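Local coordinates for microcin B17-processing protein McbB (Escherichia coli str. K-12 substr. MG1655, PDB 6GRH) that is needed to process the inactive precursor of the antibiotic peptide microcin B17 into its active form, at residues E78-T82 / T83-N87; Y172-E176 / S177-D181. All blocks are in the same frame, centred on the assembly; numbering follows the deposited sequence.

Contact 1. Residues E78-T82 / T83-N87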
ATOM      1  N   GLU B  78       2.520 -47.345   3.790  1.00 35.81           N
ATOM      2  CA  GLU B  78       3.734 -46.577   3.485  1.00 36.68           C
ATOM      3  C   GLU B  78       3.841 -46.232   1.988  1.00 34.20           C
ATOM      4  O   GLU B  78       4.223 -45.115   1.614  1.00 32.77           O
ATOM      5  CB  GLU B  78       4.979 -47.362   3.927  1.00 40.24           C
ATOM      6  CG  GLU B  78       6.239 -46.521   3.964  1.00 43.16           C
ATOM      7  CD  GLU B  78       7.472 -47.320   4.371  1.00 46.95           C
ATOM      8  OE1 GLU B  78       7.395 -48.569   4.566  1.00 50.49           O
ATOM      9  OE2 GLU B  78       8.537 -46.677   4.498  1.00 50.53           O
ATOM     10  N   PHE B  79       3.509 -47.199   1.143  1.00 33.17           N
ATOM     11  CA  PHE B  79       3.475 -46.984  -0.307  1.00 31.67           C
ATOM     12  C   PHE B  79       2.426 -45.926  -0.674  1.00 30.50           C
ATOM     13  O   PHE B  79       2.715 -44.989  -1.418  1.00 29.21           O
ATOM     14  CB  PHE B  79       3.199 -48.304  -1.042  1.00 32.16           C
ATOM     15  CG  PHE B  79       2.981 -48.142  -2.516  1.00 31.50           C
ATOM     16  CD1 PHE B  79       4.061 -48.082  -3.384  1.00 31.85           C
ATOM     17  CD2 PHE B  79       1.715 -47.980  -3.030  1.00 31.36           C
ATOM     18  CE1 PHE B  79       3.880 -47.929  -4.739  1.00 31.11           C
ATOM     19  CE2 PHE B  79       1.530 -47.808  -4.397  1.00 31.05           C
ATOM     20  CZ  PHE B  79       2.614 -47.802  -5.244  1.00 30.80           C
ATOM     21  N   LEU B  80       1.220 -46.084  -0.133  1.00 29.82           N
ATOM     22  CA  LEU B  80       0.116 -45.189  -0.452  1.00 29.48           C
ATOM     23  C   LEU B  80       0.386 -43.766   0.023  1.00 29.11           C
ATOM     24  O   LEU B  80       0.006 -42.825  -0.650  1.00 28.27           O
ATOM     25  CB  LEU B  80      -1.195 -45.722   0.146  1.00 29.65           C
ATOM     26  CG  LEU B  80      -1.690 -47.055  -0.452  1.00 30.32           C
ATOM     27  CD1 LEU B  80      -2.830 -47.645   0.365  1.00 31.18           C
ATOM     28  CD2 LEU B  80      -2.106 -46.903  -1.898  1.00 29.86           C
ATOM     29  N   ILE B  81       1.042 -43.621   1.178  1.00 30.16           N
ATOM     30  CA  ILE B  81       1.363 -42.321   1.735  1.00 30.64           C
ATOM     31  C   ILE B  81       2.505 -41.663   0.942  1.00 30.76           C
ATOM     32  O   ILE B  81       2.409 -40.478   0.586  1.00 30.05           O
ATOM     33  CB  ILE B  81       1.766 -42.392   3.227  1.00 31.92           C
ATOM     34  CG1 ILE B  81       0.524 -42.687   4.083  1.00 33.11           C
ATOM     35  CG2 ILE B  81       2.417 -41.082   3.698  1.00 31.90           C
ATOM     36  CD1 ILE B  81       0.847 -43.188   5.477  1.00 34.48           C
ATOM     37  N   THR B  82       3.576 -42.415   0.713  1.00 31.70           N
ATOM     38  CA  THR B  82       4.780 -41.844   0.093  1.00 32.19           C
ATOM     39  C   THR B  82       4.531 -41.452  -1.352  1.00 31.33           C
ATOM     40  O   THR B  82       5.050 -40.437  -1.780  1.00 31.75           O
ATOM     41  CB  THR B  82       6.009 -42.763   0.194  1.00 33.63           C
ATOM     42  OG1 THR B  82       5.698 -44.058  -0.336  1.00 36.14           O
ATOM     43  CG2 THR B  82       6.459 -42.898   1.626  1.00 34.20           C
ATOM     44  N   THR B  83       3.696 -42.208  -2.073  1.00 30.05           N
ATOM     45  CA  THR B  83       3.372 -41.895  -3.469  1.00 29.00           C
ATOM     46  C   THR B  83       2.342 -40.796  -3.674  1.00 27.90           C
ATOM     47  O   THR B  83       2.191 -40.353  -4.806  1.00 27.70           O
ATOM     48  CB  THR B  83       2.922 -43.152  -4.255  1.00 29.41           C
ATOM     49  OG1 THR B  83       1.739 -43.735  -3.644  1.00 28.69           O
ATOM     50  CG2 THR B  83       4.044 -44.169  -4.333  1.00 30.08           C
ATOM     51  N   GLY B  84       1.632 -40.369  -2.617  1.00 27.00           N
ATOM     52  CA  GLY B  84       0.630 -39.296  -2.688  1.00 26.47           C
ATOM     53  C   GLY B  84      -0.805 -39.739  -2.969  1.00 26.69           C
ATOM     54  O   GLY B  84      -1.599 -38.969  -3.508  1.00 26.01           O
ATOM     55  N   VAL B  85      -1.134 -40.995  -2.628  1.00 26.92           N
ATOM     56  CA  VAL B  85      -2.483 -41.525  -2.796  1.00 27.12           C
ATOM     57  C   VAL B  85      -3.340 -41.165  -1.578  1.00 27.42           C
ATOM     58  O   VAL B  85      -4.513 -40.826  -1.726  1.00 26.68           O
ATOM     59  CB  VAL B  85      -2.504 -43.052  -3.013  1.00 27.47           C
ATOM     60  CG1 VAL B  85      -3.929 -43.552  -3.243  1.00 27.49           C
ATOM     61  CG2 VAL B  85      -1.650 -43.458  -4.205  1.00 27.83           C
ATOM     62  N   ILE B  86      -2.760 -41.290  -0.387  1.00 28.63           N
ATOM     63  CA  ILE B  86      -3.438 -40.952   0.865  1.00 29.91           C
ATOM     64  C   ILE B  86      -2.529 -40.104   1.764  1.00 30.91           C
ATOM     65  O   ILE B  86      -1.313 -40.066   1.562  1.00 29.72           O
ATOM     66  CB  ILE B  86      -3.935 -42.202   1.654  1.00 30.41           C
ATOM     67  CG1 ILE B  86      -2.777 -42.947   2.335  1.00 31.56           C
ATOM     68  CG2 ILE B  86      -4.734 -43.144   0.760  1.00 30.63           C
ATOM     69  CD1 ILE B  86      -3.177 -44.228   3.030  1.00 32.75           C
ATOM     70  N   ASN B  87      -3.118 -39.413   2.743  1.00 32.27           N
ATOM     71  CA  ASN B  87      -2.332 -38.995   3.897  1.00 35.31           C
ATOM     72  C   ASN B  87      -3.098 -39.206   5.173  1.00 36.75           C
ATOM     73  O   ASN B  87      -4.294 -39.461   5.138  1.00 38.58           O
ATOM     74  CB  ASN B  87      -1.764 -37.573   3.764  1.00 36.33           C
ATOM     75  CG  ASN B  87      -2.811 -36.491   3.793  1.00 37.64           C
ATOM     76  OD1 ASN B  87      -2.540 -35.370   3.362  1.00 41.77           O
ATOM     77  ND2 ASN B  87      -3.978 -36.782   4.316  1.00 39.50           N
TER
HETATM   78  O   HOH W   1       0.847 -38.402   1.089  1.00 30.21           O
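T83 grips the carbonyl oxygen of F79 twice, in the last turn of helix 73-82 and just ahead of the Schellman motif that ends it. The hydroxyl OG1 of T83 lies 2.7 Å from O of F79, while the amide N of T83 reaches the same oxygen from the opposite face of the carbonyl plane. Threonine suits this place because its hydroxyl, set between backbone N and carbonyl carbon (chi1 60°), folds back onto the preceding turn. T82 repeats the grip one residue earlier, its OG1 standing 2.7 Å from O of E78.

Beyond the helix the chain reverses at G84, whose positive phi of 91° would jam a side chain against the carbonyl before it; glycine has none to jam. Two bonds define the Schellman motif: N of V85 to O of L80 at 2.9 Å, and N of G84 to O of I81 at 3.3 Å, the latter arriving well above the carbonyl plane. N of I86 is a further donor to O of L80.

Apolar groups fill in around this polar core. The methyl CG2 of T83 sits over one face of the F79 ring, 4.0 Å from its centroid, a CH-pi contact; V36 of strand 34-38 touches both residues. On another side of the turn CD2 of L80 meets the beta-branched V85, and both lie against L47 of helix 41-52. With chi1 at 74°, CG1 of I86 touches CG1 of I81 at 3.7 Å, and CD1 of I86 packs on CB of L80. Where strand 86-88 begins, a water donates to O of I81 and also to O of I86, 2.8 Å from the latter.

Contact 2. Residues Y172-E176 / S177-D181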
ATOM      1  N   TYR B 172     -19.854 -12.513  -2.266  1.00 23.27           N
ATOM      2  CA  TYR B 172     -20.740 -11.563  -2.945  1.00 23.95           C
ATOM      3  C   TYR B 172     -19.941 -10.944  -4.109  1.00 24.04           C
ATOM      4  O   TYR B 172     -18.728 -11.175  -4.232  1.00 22.73           O
ATOM      5  CB  TYR B 172     -21.252 -10.472  -1.952  1.00 24.18           C
ATOM      6  CG  TYR B 172     -20.142  -9.773  -1.231  1.00 23.47           C
ATOM      7  CD1 TYR B 172     -19.570 -10.322  -0.096  1.00 23.38           C
ATOM      8  CD2 TYR B 172     -19.594  -8.600  -1.736  1.00 23.95           C
ATOM      9  CE1 TYR B 172     -18.522  -9.709   0.552  1.00 23.33           C
ATOM     10  CE2 TYR B 172     -18.539  -7.981  -1.105  1.00 23.41           C
ATOM     11  CZ  TYR B 172     -18.008  -8.529   0.029  1.00 23.31           C
ATOM     12  OH  TYR B 172     -16.949  -7.940   0.634  1.00 23.57           O
ATOM     13  N   TYR B 173     -20.631 -10.176  -4.941  1.00 24.98           N
ATOM     14  CA  TYR B 173     -20.070  -9.608  -6.137  1.00 25.58           C
ATOM     15  C   TYR B 173     -20.049  -8.099  -6.022  1.00 26.39           C
ATOM     16  O   TYR B 173     -20.956  -7.500  -5.492  1.00 26.15           O
ATOM     17  CB  TYR B 173     -20.845 -10.069  -7.363  1.00 26.19           C
ATOM     18  CG  TYR B 173     -20.827 -11.574  -7.511  1.00 25.92           C
ATOM     19  CD1 TYR B 173     -19.844 -12.209  -8.267  1.00 25.46           C
ATOM     20  CD2 TYR B 173     -21.779 -12.373  -6.855  1.00 26.08           C
ATOM     21  CE1 TYR B 173     -19.818 -13.600  -8.395  1.00 25.31           C
ATOM     22  CE2 TYR B 173     -21.766 -13.760  -6.970  1.00 26.23           C
ATOM     23  CZ  TYR B 173     -20.770 -14.376  -7.742  1.00 25.80           C
ATOM     24  OH  TYR B 173     -20.752 -15.748  -7.840  1.00 26.09           O
ATOM     25  N   LEU B 174     -18.975  -7.494  -6.507  1.00 27.16           N
ATOM     26  CA  LEU B 174     -18.829  -6.053  -6.482  1.00 28.55           C
ATOM     27  C   LEU B 174     -18.136  -5.678  -7.762  1.00 29.36           C
ATOM     28  O   LEU B 174     -17.019  -6.148  -8.003  1.00 27.89           O
ATOM     29  CB  LEU B 174     -18.003  -5.586  -5.283  1.00 28.71           C
ATOM     30  CG  LEU B 174     -17.622  -4.093  -5.226  1.00 29.56           C
ATOM     31  CD1 LEU B 174     -18.854  -3.226  -5.219  1.00 30.71           C
ATOM     32  CD2 LEU B 174     -16.750  -3.862  -4.003  1.00 29.28           C
ATOM     33  N   LYS B 175     -18.840  -4.892  -8.573  1.00 30.65           N
ATOM     34  CA  LYS B 175     -18.393  -4.445  -9.890  1.00 33.36           C
ATOM     35  C   LYS B 175     -18.039  -5.643 -10.775  1.00 33.31           C
ATOM     36  O   LYS B 175     -18.929  -6.427 -11.091  1.00 32.93           O
ATOM     37  CB  LYS B 175     -17.268  -3.411  -9.723  1.00 34.84           C
ATOM     38  CG  LYS B 175     -17.793  -2.151  -9.042  1.00 36.64           C
ATOM     39  CD  LYS B 175     -16.764  -1.032  -9.095  1.00 38.95           C
ATOM     40  CE  LYS B 175     -17.326   0.276  -8.562  1.00 41.15           C
ATOM     41  NZ  LYS B 175     -16.647   1.423  -9.229  1.00 43.30           N
ATOM     42  N   GLU B 176     -16.767  -5.843 -11.122  1.00 33.57           N
ATOM     43  CA  GLU B 176     -16.373  -7.009 -11.926  1.00 33.15           C
ATOM     44  C   GLU B 176     -15.653  -8.061 -11.084  1.00 30.12           C
ATOM     45  O   GLU B 176     -14.936  -8.901 -11.640  1.00 28.74           O
ATOM     46  CB  GLU B 176     -15.490  -6.551 -13.088  1.00 36.57           C
ATOM     47  CG  GLU B 176     -16.207  -5.618 -14.039  1.00 41.48           C
ATOM     48  CD  GLU B 176     -15.309  -5.040 -15.121  1.00 46.55           C
ATOM     49  OE1 GLU B 176     -14.130  -4.712 -14.838  1.00 49.89           O
ATOM     50  OE2 GLU B 176     -15.805  -4.898 -16.262  1.00 51.53           O
ATOM     51  N   SER B 177     -15.810  -8.017  -9.757  1.00 27.81           N
ATOM     52  CA  SER B 177     -15.139  -8.952  -8.880  1.00 26.96           C
ATOM     53  C   SER B 177     -16.073  -9.857  -8.105  1.00 25.67           C
ATOM     54  O   SER B 177     -17.234  -9.502  -7.814  1.00 25.86           O
ATOM     55  CB  SER B 177     -14.249  -8.225  -7.883  1.00 27.42           C
ATOM     56  OG  SER B 177     -15.038  -7.539  -6.921  1.00 28.77           O
ATOM     57  N   PHE B 178     -15.530 -11.012  -7.764  1.00 24.07           N
ATOM     58  CA  PHE B 178     -16.105 -11.913  -6.769  1.00 23.35           C
ATOM     59  C   PHE B 178     -15.252 -11.737  -5.506  1.00 22.78           C
ATOM     60  O   PHE B 178     -14.030 -11.851  -5.537  1.00 22.34           O
ATOM     61  CB  PHE B 178     -16.098 -13.336  -7.294  1.00 22.88           C
ATOM     62  CG  PHE B 178     -16.647 -14.353  -6.326  1.00 22.65           C
ATOM     63  CD1 PHE B 178     -17.873 -14.164  -5.723  1.00 22.79           C
ATOM     64  CD2 PHE B 178     -15.907 -15.477  -6.002  1.00 22.48           C
ATOM     65  CE1 PHE B 178     -18.369 -15.090  -4.821  1.00 22.93           C
ATOM     66  CE2 PHE B 178     -16.396 -16.414  -5.108  1.00 22.17           C
ATOM     67  CZ  PHE B 178     -17.632 -16.220  -4.508  1.00 22.21           C
ATOM     68  N   ARG B 179     -15.900 -11.434  -4.396  1.00 22.99           N
ATOM     69  CA  ARG B 179     -15.230 -11.197  -3.116  1.00 23.17           C
ATOM     70  C   ARG B 179     -15.527 -12.302  -2.135  1.00 22.86           C
ATOM     71  O   ARG B 179     -16.684 -12.669  -1.946  1.00 23.47           O
ATOM     72  CB  ARG B 179     -15.738  -9.893  -2.502  1.00 24.13           C
ATOM     73  CG  ARG B 179     -15.504  -8.683  -3.374  1.00 25.52           C
ATOM     74  CD  ARG B 179     -14.049  -8.323  -3.373  1.00 26.22           C
ATOM     75  NE  ARG B 179     -13.811  -7.155  -4.221  1.00 27.42           N
ATOM     76  CZ  ARG B 179     -12.708  -6.409  -4.209  1.00 28.07           C
ATOM     77  NH1 ARG B 179     -11.703  -6.653  -3.368  1.00 27.89           N
ATOM     78  NH2 ARG B 179     -12.638  -5.379  -5.036  1.00 29.14           N
ATOM     79  N   ILE B 180     -14.496 -12.813  -1.484  1.00 22.41           N
ATOM     80  CA  ILE B 180     -14.686 -13.713  -0.376  1.00 22.55           C
ATOM     81  C   ILE B 180     -14.031 -13.012   0.807  1.00 22.23           C
ATOM     82  O   ILE B 180     -12.820 -12.794   0.818  1.00 21.56           O
ATOM     83  CB  ILE B 180     -14.037 -15.090  -0.604  1.00 22.64           C
ATOM     84  CG1 ILE B 180     -14.618 -15.771  -1.857  1.00 22.99           C
ATOM     85  CG2 ILE B 180     -14.206 -15.954   0.646  1.00 22.68           C
ATOM     86  CD1 ILE B 180     -13.840 -16.997  -2.264  1.00 23.30           C
ATOM     87  N   ASP B 181     -14.826 -12.678   1.818  1.00 22.12           N
ATOM     88  CA  ASP B 181     -14.272 -12.022   2.983  1.00 22.09           C
ATOM     89  C   ASP B 181     -13.358 -12.964   3.751  1.00 21.83           C
ATOM     90  O   ASP B 181     -13.441 -14.194   3.637  1.00 22.38           O
ATOM     91  CB  ASP B 181     -15.382 -11.509   3.922  1.00 22.46           C
ATOM     92  CG  ASP B 181     -16.191 -10.387   3.329  1.00 22.99           C
ATOM     93  OD1 ASP B 181     -15.733  -9.739   2.335  1.00 22.58           O
ATOM     94  OD2 ASP B 181     -17.314 -10.152   3.877  1.00 23.65           O
TER
HETATM   95  O   HOH W   2     -14.553  -4.574  -6.969  1.00 43.55           O
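Y172 and D181 join through a hydrogen bond from the phenol OH to OD1, 2.8 Å long and using the syn lone pair of the carboxylate. CG of Y172 stands between backbone N and carbonyl carbon (chi1 54°), which points the hydroxyl toward D181 and lays the ring against R179, whose CB sits over one face, 3.9 Å from the centroid, in a CH-pi contact. Tyrosine thus offers a flat apolar face and a polar end together. On the other face of this beta hairpin, CD1 of F178 presses over the Y173 ring, 3.4 Å from CE1, with the ring planes 33° apart.

Between the strands, N of R179 bonds almost straight to O of Y172 at 2.8 Å. A type II' turn from L174 to S177 closes the hairpin. O of L174 accepts from both N and OG of S177, the hydroxyl approaching in the carbonyl plane at 2.7 Å; serine's short side chain (chi1 71°) turns it back there. NE of R179 donates to that same OG, and a water links NH2 of R179 to O of L174.

Second-shell partners fix the ends: H193 and Q170 hold OD2 of D181, and S242 holds the Y173 hydroxyl. W200 of helix 193-204 packs against Y172 and L174 and makes a cation-pi contact with R179, helix 236-254 packs on F178, and strand 269-273 continues the sheet beside strand 177-180.

The two contacts lie on opposite sides of the centre of the chain, their centres about 38 Å apart and their nearest atoms about 22 Å apart, so neither touches the other. Contact 1 comes first in sequence and ends helix 73-82 where strand 86-88 joins the N-terminal antiparallel sheet by pairing with strand 13-23. Contact 2 belongs to the separate mixed sheet, linking strands 167-174 and 177-180, and its D181 side chain lies about 9 Å from the zinc ion held by C192, C195, C290 and C292. Each is a tight local reversal, one from helix to strand and one between neighbouring strands, serving two different sheets of the protein.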